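PDB 3QFF: N5-carboxyaminoimidazole ribonucleotide synthetase from Bacillus anthracis, which probably catalyses the ATP-dependent carboxylation of 5-aminoimidazole ribonucleotide with bicarbonate to give N5-carboxyaminoimidazole ribonucleotide in purine biosynthesis. Local coordinates for residues Y344-A349 with R353-V358; G23-M28 with T80-N85; T140-E145 with C185-W190. One frame throughout, in Å; residues are numbered along the deposited sequence.

Interaction 1. Residues Y344-A349 with R353-V358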
loop_
_atom_site.group_PDB
_atom_site.type_symbol
_atom_site.label_atom_id
_atom_site.label_comp_id
_atom_site.label_asym_id
_atom_site.label_seq_id
_atom_site.Cartn_x
_atom_site.Cartn_y
_atom_site.Cartn_z
ATOM N N TYR A 344 -13.362 -3.653 0.586
ATOM C CA TYR A 344 -13.641 -2.225 0.507
ATOM C C TYR A 344 -14.401 -1.638 1.709
ATOM O O TYR A 344 -14.546 -0.423 1.819
ATOM C CB TYR A 344 -14.396 -1.922 -0.801
ATOM C CG TYR A 344 -13.740 -2.440 -2.082
ATOM C CD1 TYR A 344 -14.525 -2.814 -3.184
ATOM C CD2 TYR A 344 -12.348 -2.520 -2.209
ATOM C CE1 TYR A 344 -13.947 -3.261 -4.381
ATOM C CE2 TYR A 344 -11.753 -2.977 -3.404
ATOM C CZ TYR A 344 -12.566 -3.336 -4.482
ATOM O OH TYR A 344 -11.999 -3.777 -5.641
ATOM N N GLY A 345 -14.878 -2.491 2.609
ATOM C CA GLY A 345 -15.598 -2.018 3.800
ATOM C C GLY A 345 -17.046 -1.626 3.541
ATOM O O GLY A 345 -17.601 -0.784 4.247
ATOM N N LYS A 346 -17.648 -2.226 2.519
ATOM C CA LYS A 346 -19.057 -2.017 2.241
ATOM C C LYS A 346 -19.893 -2.900 3.168
ATOM O O LYS A 346 -19.518 -4.039 3.472
ATOM C CB LYS A 346 -19.377 -2.304 0.769
ATOM C CG LYS A 346 -18.874 -1.233 -0.200
ATOM C CD LYS A 346 -18.914 -1.744 -1.631
ATOM C CE LYS A 346 -18.462 -0.675 -2.645
ATOM N NZ LYS A 346 -18.725 -1.127 -4.065
ATOM N N GLU A 347 -21.021 -2.359 3.617
ATOM C CA GLU A 347 -21.879 -3.046 4.578
ATOM C C GLU A 347 -22.806 -4.050 3.890
ATOM O O GLU A 347 -22.726 -5.256 4.142
ATOM C CB GLU A 347 -22.684 -2.025 5.381
ATOM C CG GLU A 347 -22.988 -2.470 6.797
ATOM C CD GLU A 347 -24.268 -1.853 7.324
ATOM O OE1 GLU A 347 -24.404 -0.603 7.269
ATOM O OE2 GLU A 347 -25.140 -2.622 7.788
ATOM N N GLU A 348 -23.670 -3.559 3.006
ATOM C CA GLU A 348 -24.616 -4.428 2.309
ATOM C C GLU A 348 -23.935 -5.163 1.159
ATOM O O GLU A 348 -23.211 -4.560 0.368
ATOM C CB GLU A 348 -25.809 -3.620 1.797
ATOM C CG GLU A 348 -27.083 -4.440 1.611
ATOM C CD GLU A 348 -28.028 -3.844 0.578
ATOM O OE1 GLU A 348 -27.801 -2.694 0.131
ATOM O OE2 GLU A 348 -29.001 -4.536 0.204
ATOM N N ALA A 349 -24.187 -6.465 1.061
ATOM C CA ALA A 349 -23.542 -7.305 0.055
ATOM C C ALA A 349 -24.469 -7.680 -1.109
ATOM O O ALA A 349 -24.733 -8.861 -1.353
ATOM C CB ALA A 349 -22.951 -8.551 0.711
ATOM N N ARG A 353 -22.732 -6.146 -6.487
ATOM C CA ARG A 353 -21.952 -5.055 -5.925
ATOM C C ARG A 353 -20.513 -5.552 -5.767
ATOM O O ARG A 353 -20.282 -6.694 -5.366
ATOM C CB ARG A 353 -22.546 -4.629 -4.583
ATOM C CG ARG A 353 -21.831 -3.495 -3.873
ATOM C CD ARG A 353 -22.684 -2.981 -2.716
ATOM N NE ARG A 353 -23.694 -2.039 -3.186
ATOM C CZ ARG A 353 -24.740 -1.622 -2.475
ATOM N NH1 ARG A 353 -24.943 -2.068 -1.238
ATOM N NH2 ARG A 353 -25.590 -0.752 -3.006
ATOM N N LYS A 354 -19.565 -4.693 -6.117
ATOM C CA LYS A 354 -18.149 -5.000 -5.994
ATOM C C LYS A 354 -17.742 -4.798 -4.546
ATOM O O LYS A 354 -17.800 -3.682 -4.038
ATOM C CB LYS A 354 -17.331 -4.110 -6.949
ATOM C CG LYS A 354 -17.487 -4.511 -8.424
ATOM C CD LYS A 354 -16.920 -3.455 -9.369
ATOM C CE LYS A 354 -17.272 -3.797 -10.841
ATOM N NZ LYS A 354 -16.709 -2.769 -11.763
ATOM N N MET A 355 -17.359 -5.886 -3.877
ATOM C CA MET A 355 -17.051 -5.864 -2.431
ATOM C C MET A 355 -15.545 -5.825 -2.175
ATOM O O MET A 355 -15.111 -5.387 -1.117
ATOM C CB MET A 355 -17.651 -7.094 -1.716
ATOM C CG MET A 355 -19.170 -7.293 -1.975
ATOM S SD MET A 355 -20.190 -5.916 -1.431
ATOM C CE MET A 355 -19.994 -6.031 0.355
ATOM N N GLY A 356 -14.775 -6.320 -3.141
ATOM C CA GLY A 356 -13.322 -6.321 -3.073
ATOM C C GLY A 356 -12.715 -6.892 -4.331
ATOM O O GLY A 356 -13.398 -7.036 -5.371
ATOM N N HIS A 357 -11.428 -7.215 -4.241
ATOM C CA HIS A 357 -10.727 -7.979 -5.271
ATOM C C HIS A 357 -9.570 -8.751 -4.636
ATOM O O HIS A 357 -9.099 -8.407 -3.542
ATOM C CB HIS A 357 -10.224 -7.064 -6.409
ATOM C CG HIS A 357 -9.175 -6.082 -5.981
ATOM N ND1 HIS A 357 -9.486 -4.831 -5.491
ATOM C CD2 HIS A 357 -7.823 -6.154 -6.003
ATOM C CE1 HIS A 357 -8.368 -4.182 -5.213
ATOM N NE2 HIS A 357 -7.346 -4.962 -5.513
ATOM N N VAL A 358 -9.116 -9.795 -5.314
ATOM C CA VAL A 358 -7.921 -10.489 -4.882
ATOM C C VAL A 358 -6.922 -10.515 -6.036
ATOM O O VAL A 358 -7.284 -10.836 -7.175
ATOM C CB VAL A 358 -8.239 -11.914 -4.309
ATOM C CG1 VAL A 358 -8.950 -12.780 -5.339
ATOM C CG2 VAL A 358 -6.972 -12.607 -3.798
HETATM O O HOH W 1 -16.715 -4.406 0.924
#

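Interaction 2. Residues G23-M28 with T80-N85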
loop_
_atom_site.group_PDB
_atom_site.type_symbol
_atom_site.label_atom_id
_atom_site.label_comp_id
_atom_site.label_asym_id
_atom_site.label_seq_id
_atom_site.Cartn_x
_atom_site.Cartn_y
_atom_site.Cartn_z
ATOM N N GLY A 23 -16.818 5.761 -2.921
ATOM C CA GLY A 23 -16.767 4.324 -3.163
ATOM C C GLY A 23 -15.334 3.779 -3.098
ATOM O O GLY A 23 -14.414 4.449 -2.632
ATOM N N GLN A 24 -15.135 2.562 -3.573
ATOM C CA GLN A 24 -13.835 1.905 -3.401
ATOM C C GLN A 24 -12.672 2.627 -4.101
ATOM O O GLN A 24 -11.545 2.571 -3.644
ATOM C CB GLN A 24 -13.897 0.438 -3.828
ATOM C CG GLN A 24 -14.216 0.194 -5.295
ATOM C CD GLN A 24 -15.710 0.092 -5.592
ATOM O OE1 GLN A 24 -16.549 0.572 -4.831
ATOM N NE2 GLN A 24 -16.040 -0.512 -6.734
ATOM N N LEU A 25 -12.942 3.301 -5.208
ATOM C CA LEU A 25 -11.874 3.996 -5.926
ATOM C C LEU A 25 -11.388 5.170 -5.102
ATOM O O LEU A 25 -10.191 5.418 -5.027
ATOM C CB LEU A 25 -12.346 4.459 -7.311
ATOM C CG LEU A 25 -12.871 3.349 -8.228
ATOM C CD1 LEU A 25 -13.296 3.957 -9.558
ATOM C CD2 LEU A 25 -11.815 2.237 -8.452
ATOM N N GLY A 26 -12.332 5.881 -4.489
ATOM C CA GLY A 26 -12.013 6.891 -3.488
ATOM C C GLY A 26 -11.218 6.346 -2.305
ATOM O O GLY A 26 -10.221 6.946 -1.907
ATOM N N ARG A 27 -11.647 5.227 -1.731
ATOM C CA ARG A 27 -10.935 4.640 -0.592
ATOM C C ARG A 27 -9.481 4.300 -0.948
ATOM O O ARG A 27 -8.557 4.610 -0.196
ATOM C CB ARG A 27 -11.663 3.383 -0.112
ATOM C CG ARG A 27 -10.950 2.600 1.005
ATOM C CD ARG A 27 -11.695 1.283 1.205
ATOM N NE ARG A 27 -11.175 0.434 2.280
ATOM C CZ ARG A 27 -11.603 0.455 3.543
ATOM N NH1 ARG A 27 -12.526 1.326 3.930
ATOM N NH2 ARG A 27 -11.082 -0.392 4.434
ATOM N N MET A 28 -9.289 3.674 -2.099
ATOM C CA MET A 28 -7.943 3.294 -2.520
ATOM C C MET A 28 -7.039 4.482 -2.889
ATOM O O MET A 28 -5.836 4.453 -2.598
ATOM C CB MET A 28 -8.005 2.242 -3.622
ATOM C CG MET A 28 -8.393 0.878 -3.055
ATOM S SD MET A 28 -8.562 -0.410 -4.289
ATOM C CE MET A 28 -10.109 -0.004 -5.110
ATOM N N THR A 80 -10.188 15.943 -6.679
ATOM C CA THR A 80 -10.319 14.924 -7.713
ATOM C C THR A 80 -11.672 14.237 -7.531
ATOM O O THR A 80 -12.401 14.514 -6.569
ATOM C CB THR A 80 -9.112 13.907 -7.702
ATOM O OG1 THR A 80 -9.267 12.948 -8.757
ATOM C CG2 THR A 80 -9.015 13.173 -6.366
ATOM N N TYR A 81 -12.025 13.362 -8.463
ATOM C CA TYR A 81 -13.319 12.685 -8.410
ATOM C C TYR A 81 -13.185 11.198 -8.687
ATOM O O TYR A 81 -12.329 10.770 -9.469
ATOM C CB TYR A 81 -14.270 13.288 -9.457
ATOM C CG TYR A 81 -13.689 13.205 -10.855
ATOM C CD1 TYR A 81 -12.961 14.266 -11.397
ATOM C CD2 TYR A 81 -13.820 12.037 -11.610
ATOM C CE1 TYR A 81 -12.395 14.170 -12.682
ATOM C CE2 TYR A 81 -13.260 11.931 -12.876
ATOM C CZ TYR A 81 -12.556 12.991 -13.405
ATOM O OH TYR A 81 -12.011 12.858 -14.653
ATOM N N GLU A 82 -14.067 10.426 -8.061
ATOM C CA GLU A 82 -14.331 9.044 -8.452
ATOM C C GLU A 82 -15.656 9.022 -9.214
ATOM O O GLU A 82 -15.810 8.304 -10.212
ATOM C CB GLU A 82 -14.437 8.155 -7.210
ATOM C CG GLU A 82 -15.479 7.037 -7.358
ATOM C CD GLU A 82 -15.797 6.358 -6.061
ATOM O OE1 GLU A 82 -16.890 6.612 -5.511
ATOM O OE2 GLU A 82 -14.956 5.565 -5.604
ATOM N N PHE A 83 -16.611 9.812 -8.726
ATOM C CA PHE A 83 -17.924 9.896 -9.347
ATOM C C PHE A 83 -17.814 10.769 -10.587
ATOM O O PHE A 83 -17.294 11.883 -10.526
ATOM C CB PHE A 83 -18.960 10.444 -8.368
ATOM C CG PHE A 83 -20.344 10.575 -8.961
ATOM C CD1 PHE A 83 -20.870 11.839 -9.260
ATOM C CD2 PHE A 83 -21.106 9.439 -9.246
ATOM C CE1 PHE A 83 -22.153 11.971 -9.821
ATOM C CE2 PHE A 83 -22.392 9.560 -9.811
ATOM C CZ PHE A 83 -22.912 10.833 -10.094
ATOM N N GLU A 84 -18.282 10.234 -11.712
ATOM C CA GLU A 84 -18.054 10.844 -13.017
ATOM C C GLU A 84 -19.193 11.753 -13.491
ATOM O O GLU A 84 -18.957 12.692 -14.261
ATOM C CB GLU A 84 -17.797 9.767 -14.066
ATOM C CG GLU A 84 -16.435 9.106 -13.966
ATOM C CD GLU A 84 -16.360 7.843 -14.795
ATOM O OE1 GLU A 84 -15.650 7.849 -15.813
ATOM O OE2 GLU A 84 -17.017 6.842 -14.434
ATOM N N ASN A 85 -20.411 11.485 -13.028
ATOM C CA ASN A 85 -21.578 12.194 -13.539
ATOM C C ASN A 85 -21.849 13.525 -12.820
ATOM O O ASN A 85 -22.977 13.827 -12.458
ATOM C CB ASN A 85 -22.816 11.278 -13.565
ATOM C CG ASN A 85 -23.943 11.840 -14.433
ATOM O OD1 ASN A 85 -23.702 12.398 -15.507
ATOM N ND2 ASN A 85 -25.182 11.711 -13.955
#

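Interaction 3. Residues T140-E145 with C185-W190. With ADP (adenosine-5'-diphosphate), chain C.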
loop_
_atom_site.group_PDB
_atom_site.type_symbol
_atom_site.label_atom_id
_atom_site.label_comp_id
_atom_site.label_asym_id
_atom_site.label_seq_id
_atom_site.Cartn_x
_atom_site.Cartn_y
_atom_site.Cartn_z
ATOM N N THR A 140 -33.154 2.454 -38.437
ATOM C CA THR A 140 -33.389 1.714 -39.677
ATOM C C THR A 140 -32.236 1.894 -40.658
ATOM O O THR A 140 -31.704 0.903 -41.184
ATOM C CB THR A 140 -34.740 2.089 -40.331
ATOM O OG1 THR A 140 -35.795 1.843 -39.399
ATOM C CG2 THR A 140 -34.989 1.253 -41.576
ATOM N N GLU A 141 -31.844 3.150 -40.888
ATOM C CA GLU A 141 -30.724 3.467 -41.777
ATOM C C GLU A 141 -29.397 2.858 -41.286
ATOM O O GLU A 141 -28.602 2.359 -42.099
ATOM C CB GLU A 141 -30.580 4.986 -41.981
ATOM C CG GLU A 141 -31.583 5.592 -42.975
ATOM C CD GLU A 141 -31.408 7.105 -43.206
ATOM O OE1 GLU A 141 -32.392 7.771 -43.612
ATOM O OE2 GLU A 141 -30.293 7.632 -42.990
ATOM N N ALA A 142 -29.173 2.899 -39.967
ATOM C CA ALA A 142 -27.946 2.360 -39.369
ATOM C C ALA A 142 -27.832 0.852 -39.583
ATOM O O ALA A 142 -26.798 0.370 -40.041
ATOM C CB ALA A 142 -27.855 2.710 -37.882
ATOM N N ILE A 143 -28.894 0.115 -39.260
ATOM C CA ILE A 143 -28.972 -1.325 -39.569
ATOM C C ILE A 143 -28.632 -1.601 -41.042
ATOM O O ILE A 143 -27.867 -2.521 -41.348
ATOM C CB ILE A 143 -30.360 -1.913 -39.239
ATOM C CG1 ILE A 143 -30.639 -1.823 -37.735
ATOM C CG2 ILE A 143 -30.454 -3.368 -39.711
ATOM C CD1 ILE A 143 -32.110 -1.890 -37.371
ATOM N N ALA A 144 -29.194 -0.796 -41.942
ATOM C CA ALA A 144 -28.944 -0.943 -43.374
ATOM C C ALA A 144 -27.463 -0.776 -43.721
ATOM O O ALA A 144 -26.900 -1.610 -44.439
ATOM C CB ALA A 144 -29.801 0.039 -44.177
ATOM N N GLU A 145 -26.846 0.289 -43.203
ATOM C CA GLU A 145 -25.441 0.620 -43.490
ATOM C C GLU A 145 -24.451 -0.374 -42.881
ATOM O O GLU A 145 -23.486 -0.774 -43.540
ATOM C CB GLU A 145 -25.086 2.025 -42.984
ATOM C CG GLU A 145 -25.623 3.198 -43.798
ATOM C CD GLU A 145 -25.505 4.518 -43.038
ATOM O OE1 GLU A 145 -26.178 4.668 -41.987
ATOM O OE2 GLU A 145 -24.737 5.403 -43.483
ATOM N N CYS A 185 -29.036 6.621 -28.658
ATOM C CA CYS A 185 -28.162 5.473 -28.813
ATOM C C CYS A 185 -27.078 5.638 -29.877
ATOM O O CYS A 185 -27.040 6.609 -30.646
ATOM C CB CYS A 185 -29.006 4.236 -29.136
ATOM S SG CYS A 185 -30.066 3.713 -27.768
ATOM N N ILE A 186 -26.187 4.658 -29.892
ATOM C CA ILE A 186 -25.223 4.486 -30.940
ATOM C C ILE A 186 -25.335 3.026 -31.390
ATOM O O ILE A 186 -25.539 2.140 -30.567
ATOM C CB ILE A 186 -23.787 4.832 -30.416
ATOM C CG1 ILE A 186 -22.776 4.907 -31.546
ATOM C CG2 ILE A 186 -23.307 3.854 -29.322
ATOM C CD1 ILE A 186 -21.359 5.186 -31.026
ATOM N N LEU A 187 -25.233 2.788 -32.690
ATOM C CA LEU A 187 -25.107 1.429 -33.197
ATOM C C LEU A 187 -23.690 1.219 -33.710
ATOM O O LEU A 187 -23.195 2.016 -34.505
ATOM C CB LEU A 187 -26.110 1.147 -34.317
ATOM C CG LEU A 187 -26.201 -0.318 -34.795
ATOM C CD1 LEU A 187 -27.150 -1.094 -33.915
ATOM C CD2 LEU A 187 -26.653 -0.405 -36.247
ATOM N N GLU A 188 -23.054 0.140 -33.252
ATOM C CA GLU A 188 -21.685 -0.197 -33.643
ATOM C C GLU A 188 -21.619 -1.525 -34.384
ATOM O O GLU A 188 -22.328 -2.470 -34.022
ATOM C CB GLU A 188 -20.796 -0.327 -32.413
ATOM C CG GLU A 188 -20.676 0.910 -31.544
ATOM C CD GLU A 188 -19.777 0.665 -30.342
ATOM O OE1 GLU A 188 -19.811 1.482 -29.400
ATOM O OE2 GLU A 188 -19.051 -0.359 -30.327
ATOM N N LYS A 189 -20.754 -1.602 -35.393
ATOM C CA LYS A 189 -20.416 -2.882 -36.020
ATOM C C LYS A 189 -19.844 -3.836 -34.989
ATOM O O LYS A 189 -19.049 -3.442 -34.137
ATOM C CB LYS A 189 -19.405 -2.705 -37.151
ATOM C CG LYS A 189 -19.967 -2.885 -38.545
ATOM C CD LYS A 189 -18.878 -2.711 -39.594
ATOM C CE LYS A 189 -19.462 -2.372 -40.963
ATOM N NZ LYS A 189 -18.620 -1.379 -41.689
ATOM N N TRP A 190 -20.273 -5.090 -35.064
ATOM C CA TRP A 190 -19.729 -6.145 -34.224
ATOM C C TRP A 190 -18.266 -6.364 -34.578
ATOM O O TRP A 190 -17.923 -6.574 -35.744
ATOM C CB TRP A 190 -20.516 -7.441 -34.427
ATOM C CG TRP A 190 -20.053 -8.592 -33.584
ATOM C CD1 TRP A 190 -19.189 -9.595 -33.954
ATOM C CD2 TRP A 190 -20.440 -8.873 -32.234
ATOM N NE1 TRP A 190 -19.011 -10.474 -32.910
ATOM C CE2 TRP A 190 -19.770 -10.059 -31.843
ATOM C CE3 TRP A 190 -21.288 -8.238 -31.314
ATOM C CZ2 TRP A 190 -19.916 -10.620 -30.568
ATOM C CZ3 TRP A 190 -21.436 -8.798 -30.045
ATOM C CH2 TRP A 190 -20.751 -9.978 -29.685
HETATM P PB ADP C . -20.267 -1.067 -20.805
HETATM O O1B ADP C . -21.585 -1.469 -20.183
HETATM O O2B ADP C . -20.073 0.433 -20.857
HETATM O O3B ADP C . -19.089 -1.836 -20.257
HETATM P PA ADP C . -19.249 -1.816 -23.433
HETATM O O1A ADP C . -17.911 -1.959 -22.736
HETATM O O2A ADP C . -19.400 -0.868 -24.601
HETATM O O3A ADP C . -20.427 -1.507 -22.360
HETATM O "O5'" ADP C . -19.666 -3.266 -23.987
HETATM C "C5'" ADP C . -19.934 -4.328 -23.074
HETATM C "C4'" ADP C . -19.448 -5.640 -23.671
HETATM O "O4'" ADP C . -20.110 -5.865 -24.917
HETATM C "C3'" ADP C . -17.957 -5.613 -23.967
HETATM O "O3'" ADP C . -17.209 -6.204 -22.900
HETATM C "C2'" ADP C . -17.819 -6.394 -25.259
HETATM O "O2'" ADP C . -17.505 -7.759 -24.971
HETATM C "C1'" ADP C . -19.192 -6.334 -25.910
HETATM N N9 ADP C . -19.169 -5.398 -27.069
HETATM C C8 ADP C . -19.457 -4.080 -27.030
HETATM N N7 ADP C . -19.344 -3.513 -28.257
HETATM C C5 ADP C . -18.977 -4.478 -29.116
HETATM C C6 ADP C . -18.683 -4.561 -30.570
HETATM N N6 ADP C . -18.764 -3.466 -31.367
HETATM N N1 ADP C . -18.330 -5.772 -31.069
HETATM C C2 ADP C . -18.242 -6.869 -30.293
HETATM N N3 ADP C . -18.494 -6.863 -28.972
HETATM C C4 ADP C . -18.864 -5.721 -28.333
#

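Interaction 1. Residues Y344-A349 with R353-V358
Tyr-344 lays one face of its ring over the backbone of Gly-356, whose CA stands 3.4 Å from the Tyr-344 ring centroid and near the ring normal, a CH-pi contact. The nearly fully extended backbone of Gly-356, part of a beta bulge, presents this CA. The phenol reaches on to His-357, and Tyr-344 OH hydrogen-bonds His-357 ND1 at 2.7 Å. The two rings meet rim to rim, their planes 48° apart, with the hydroxyl at the imidazole edge. A chi1 of 65°, with CG between the backbone N and the carbonyl carbon, turns the His-357 ring toward the phenol.

Lys-346 runs almost fully extended, and its NZ hydrogen-bonds Lys-354 O at 2.7 Å, in the carbonyl plane. That oxygen also lies at the edge of the Tyr-344 ring. A lysine suits the place because its long chain spans the gap and its ammonium can serve a second acceptor, Gln-24 OE1. Met-355 is bent at chi2 and chi3, which brings its methyl back against the loop 346-349, with Met-355 CE 3.8 Å from Lys-346 CB and 3.9 Å from Ala-349 CB. At the outer end Glu-348 and Arg-353 cross at about a right angle. Arg-353 NH1 meets Glu-348 OE1 (3.2 Å) from above the carboxylate plane in a salt bridge.

The backbones are tied by Tyr-344 N to Met-355 O, 3.0 Å, and a water gives that carbonyl a second bond while accepting from Lys-346 N. Tyr-344 begins the loop after strand 339-343, the edge strand paired antiparallel with 354-361. On the other side of 354-361, Met-355 and Gly-356 form a classic beta bulge opposite Ile-321 of strand 316-322, while helix 24-35 packs Gln-24 and Met-28 against Tyr-344.

Interaction 2. Residues G23-M28 with T80-N85
The carboxylate of Glu-82 is gripped by backbone N-H groups of Gly-23 and Gly-26 that approach it in different ways. Gly-23 N comes to OE1 of Glu-82 at 2.7 Å, on the syn side and only 15° out of the carboxylate plane. Gly-26 N reaches Glu-82 OE2 at 2.9 Å from above that plane, 42° out of it, along a nearly straight N-H. Leu-25 CB lies at the edge of the group, close to its plane, 3.3 Å from Glu-82 OE2; the two side chains run at about a right angle.

Each oxygen therefore has its own main-chain donor, which fixes both the position and the rotation of the group. Glutamate suits the place because its chain, extended beyond CG, carries two acceptors out to the N-H groups in the first turn of a helix. Its chi1 of 144° lies well away from a staggered value, a mild strain consistent with this tether. Glycine suits the other side: lacking a side chain, Gly-23 allows its CA to lie 3.3 Å from Glu-82 OE1, and at Gly-26 the absence of a side chain avoids crowding against Gly-23 O within the helix turn.

Gly-23 is the N-cap of helix 24-35, and with Gly-21 and Gly-26 it matches the glycine-rich strand-turn-helix pattern of Rossmann-type folds. In dinucleotide-binding relatives that helix start commonly faces a phosphate; here it meets a carboxylate of the same chain. The contact ties the loop after strand 78-81, the edge strand of the four-stranded parallel sheet, to the N-terminus of helix 24-35, which follows the adjacent strand 16-20. Farther along that helix Arg-27 hydrogen-bonds Lys-34 O of the second subunit.

Interaction 3. Residues T140-E145 with C185-W190
Leu-187 swings CG anti to its own nitrogen (chi1 -172°), and chi2 of 85° then aims CD2 at the helix, 3.7 Å from Ala-142 CB. Leu-187 CD2 also lies 4.5 Å from Ile-143 CG1. Alanine's small methyl lets the helix settle close above the strand, and the branched leucine fills the space between them.

The next residue points to the other face of the sheet. Glu-188, with CG anti to its carbonyl carbon (chi1 -60°) and an extended chain, carries OE2 to N6 of ADP at 3.3 Å, while its OE1 forms salt bridges with Lys-153 and Lys-117. Lys-189 O takes a second bond from ADP N6, at 2.8 Å, so both acceptors read the exocyclic amine of adenine. The Trp-190 ring, a flat apolar surface suited to adenine, turns one face to the C2 side of the base, with ADP C2 3.4 Å from the Trp-190 ring plane and offset toward its rim.

Strand 185-189, lying between 130-133 and 150-154 in the antiparallel sheet of the ATP-grasp domain, thus has helix 136-146 packed on one face and the nucleotide on the other.

How the interactions relate
Along the chain the contacts follow in series: interaction 2 closes first, then interaction 3, then interaction 1, each internal to a different domain. Interactions 1 and 2 are neighbours, their centres 14 Å apart, and the C-terminal and preATP-grasp domains meet there, where Tyr-344 and Lys-346 pack on Gln-24 and Tyr-344 also on Met-28 of helix 24-35. Interaction 3 stands apart on the small antiparallel sheet of the ATP-grasp domain, with its centre 37 Å from that of interaction 1 and 34 Å from that of interaction 2. It lies on the adenine side of the ADP pocket, about 18 Å at the nearest atoms from interaction 1 and about 15 Å from interaction 2.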